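AP endonuclease, family 2 (Brucella melitensis biovar Abortus, PDB 3NGF) probably interconverts hydroxypyruvate and tartronate semialdehyde, as a manganese-binding isomerase of the hyi family built on a xylose isomerase-like TIM barrel. Local coordinates at residues E127-N132 with G159-H164. Residues are numbered along the deposited sequence; the frame is centred on the assembly and turned at random.
Sequences ETFIEN and GYFIVH
Phe129, on a helical turn, and Phe161, in an irregular loop, have the nearest CA atoms across residues 127-132 and 159-164, 9.5 Å apart, and only side chains bridge the gap. The helical geometry of the first segment is borne out by the i to i+4 bond from Glu131 N to Glu127 O (3.1 Å); no hydrogen bond crosses to the loop, which ends at His164, the N-cap of the next helix.

Both phenylalanines aim their CB at the opposite segment, and in each CG stands anti to the backbone N (chi1 175° in both), which extends the rings into the gap. They meet off-centre: CE2 of Phe161 comes to 3.5 Å from CD1 of Phe129 and 3.9 Å from its CG, while Phe161 CZ lies 4.1 Å from Phe129 CB. With centroids 5.4 Å apart and planes inclined at 31°, the pair is oblique, fitting neither a parallel stack nor an edge-to-face pair. The small buried surface, 93 Å² over both sides, agrees with a contact carried essentially by these two rings.

Further contacts wall the pair in. The Phe129 side chain, about 9 Å from that of the manganese ligand Glu150, stacks with Phe133 and also touches Val149 of strand 146-149 and Val175 of helix 165-175; Phe161 packs on Leu171 of that helix, and its backbone O accepts a hydrogen bond from Arg122 NH2. The contact thus joins helix 122-140 of the outer layer to the loop that leads from the C-terminal end of strand 146-149 into helix 165-175.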
loop_
_atom_site.group_PDB
_atom_site.type_symbol
_atom_site.label_atom_id
_atom_site.label_comp_id
_atom_site.label_asym_id
_atom_site.label_seq_id
_atom_site.Cartn_x
_atom_site.Cartn_y
_atom_site.Cartn_z
ATOM N N GLU A 127 -7.787 -20.416 2.439
ATOM C CA GLU A 127 -9.068 -20.603 1.767
ATOM C C GLU A 127 -9.955 -19.366 1.880
ATOM O O GLU A 127 -10.582 -18.958 0.900
ATOM C CB GLU A 127 -9.798 -21.848 2.302
ATOM C CG GLU A 127 -9.274 -23.108 1.656
ATOM C CD GLU A 127 -9.863 -24.380 2.201
ATOM O OE1 GLU A 127 -10.680 -24.336 3.158
ATOM O OE2 GLU A 127 -9.485 -25.442 1.659
ATOM N N THR A 128 -9.977 -18.767 3.064
ATOM C CA THR A 128 -10.812 -17.585 3.317
ATOM C C THR A 128 -10.252 -16.375 2.570
ATOM O O THR A 128 -11.011 -15.589 1.986
ATOM C CB THR A 128 -10.944 -17.334 4.831
ATOM O OG1 THR A 128 -11.706 -18.408 5.427
ATOM C CG2 THR A 128 -11.600 -15.979 5.094
ATOM N N PHE A 129 -8.925 -16.253 2.566
ATOM C CA PHE A 129 -8.231 -15.233 1.759
ATOM C C PHE A 129 -8.670 -15.288 0.298
ATOM O O PHE A 129 -9.038 -14.265 -0.281
ATOM C CB PHE A 129 -6.708 -15.417 1.869
ATOM C CG PHE A 129 -5.899 -14.481 0.986
ATOM C CD1 PHE A 129 -5.377 -13.307 1.498
ATOM C CD2 PHE A 129 -5.619 -14.795 -0.329
ATOM C CE1 PHE A 129 -4.614 -12.459 0.714
ATOM C CE2 PHE A 129 -4.842 -13.914 -1.117
ATOM C CZ PHE A 129 -4.362 -12.755 -0.579
ATOM N N ILE A 130 -8.654 -16.488 -0.286
ATOM C CA ILE A 130 -9.017 -16.682 -1.700
ATOM C C ILE A 130 -10.468 -16.260 -1.946
ATOM O O ILE A 130 -10.774 -15.511 -2.885
ATOM C CB ILE A 130 -8.740 -18.157 -2.150
ATOM C CG1 ILE A 130 -7.229 -18.397 -2.201
ATOM C CG2 ILE A 130 -9.370 -18.454 -3.506
ATOM C CD1 ILE A 130 -6.802 -19.822 -2.263
ATOM N N GLU A 131 -11.378 -16.699 -1.076
ATOM C CA GLU A 131 -12.768 -16.345 -1.257
ATOM C C GLU A 131 -12.965 -14.850 -1.174
ATOM O O GLU A 131 -13.725 -14.286 -1.979
ATOM C CB GLU A 131 -13.670 -17.002 -0.217
ATOM C CG GLU A 131 -13.754 -18.520 -0.355
ATOM C CD GLU A 131 -14.084 -19.047 -1.755
ATOM O OE1 GLU A 131 -14.790 -18.393 -2.559
ATOM O OE2 GLU A 131 -13.644 -20.189 -2.046
ATOM N N ASN A 132 -12.323 -14.221 -0.190
ATOM C CA ASN A 132 -12.508 -12.782 0.034
ATOM C C ASN A 132 -11.915 -11.915 -1.085
ATOM O O ASN A 132 -12.526 -10.926 -1.556
ATOM C CB ASN A 132 -11.974 -12.359 1.419
ATOM C CG ASN A 132 -12.962 -12.677 2.555
ATOM O OD1 ASN A 132 -14.199 -12.663 2.364
ATOM N ND2 ASN A 132 -12.425 -12.954 3.748
ATOM N N GLY A 159 2.924 -12.187 13.624
ATOM C CA GLY A 159 1.694 -12.968 13.511
ATOM C C GLY A 159 0.829 -12.610 12.319
ATOM O O GLY A 159 -0.215 -13.226 12.111
ATOM N N TYR A 160 1.268 -11.641 11.517
ATOM C CA TYR A 160 0.546 -11.289 10.295
ATOM C C TYR A 160 0.498 -12.458 9.301
ATOM O O TYR A 160 1.456 -13.240 9.173
ATOM C CB TYR A 160 1.149 -10.042 9.619
ATOM C CG TYR A 160 0.215 -9.389 8.661
ATOM C CD1 TYR A 160 -0.936 -8.752 9.106
ATOM C CD2 TYR A 160 0.477 -9.390 7.281
ATOM C CE1 TYR A 160 -1.822 -8.146 8.196
ATOM C CE2 TYR A 160 -0.412 -8.799 6.376
ATOM C CZ TYR A 160 -1.547 -8.175 6.838
ATOM O OH TYR A 160 -2.434 -7.591 5.937
ATOM N N PHE A 161 -0.621 -12.549 8.602
ATOM C CA PHE A 161 -0.900 -13.633 7.651
ATOM C C PHE A 161 0.171 -13.838 6.590
ATOM O O PHE A 161 0.539 -14.970 6.333
ATOM C CB PHE A 161 -2.229 -13.365 6.955
ATOM C CG PHE A 161 -2.563 -14.349 5.873
ATOM C CD1 PHE A 161 -2.806 -15.701 6.174
ATOM C CD2 PHE A 161 -2.672 -13.916 4.558
ATOM C CE1 PHE A 161 -3.129 -16.599 5.159
ATOM C CE2 PHE A 161 -2.998 -14.802 3.539
ATOM C CZ PHE A 161 -3.233 -16.144 3.837
ATOM N N ILE A 162 0.644 -12.751 5.973
ATOM C CA ILE A 162 1.508 -12.855 4.793
ATOM C C ILE A 162 2.713 -11.919 4.927
ATOM O O ILE A 162 2.569 -10.700 5.118
ATOM C CB ILE A 162 0.706 -12.605 3.466
ATOM C CG1 ILE A 162 1.606 -12.694 2.228
ATOM C CG2 ILE A 162 -0.029 -11.277 3.513
ATOM C CD1 ILE A 162 2.225 -14.020 2.027
ATOM N N VAL A 163 3.902 -12.518 4.916
ATOM C CA VAL A 163 5.156 -11.775 5.146
ATOM C C VAL A 163 6.264 -12.125 4.135
ATOM O O VAL A 163 7.433 -11.729 4.321
ATOM C CB VAL A 163 5.648 -11.973 6.619
ATOM C CG1 VAL A 163 4.612 -11.450 7.607
ATOM C CG2 VAL A 163 5.949 -13.433 6.935
ATOM N N HIS A 164 5.933 -12.878 3.075
ATOM C CA HIS A 164 6.914 -13.215 2.028
ATOM C C HIS A 164 6.372 -12.915 0.641
ATOM O O HIS A 164 5.194 -13.216 0.333
ATOM C CB HIS A 164 7.366 -14.673 2.130
ATOM C CG HIS A 164 8.173 -14.960 3.353
ATOM N ND1 HIS A 164 9.498 -14.601 3.460
ATOM C CD2 HIS A 164 7.851 -15.573 4.514
ATOM C CE1 HIS A 164 9.955 -14.960 4.647
ATOM N NE2 HIS A 164 8.976 -15.553 5.306
#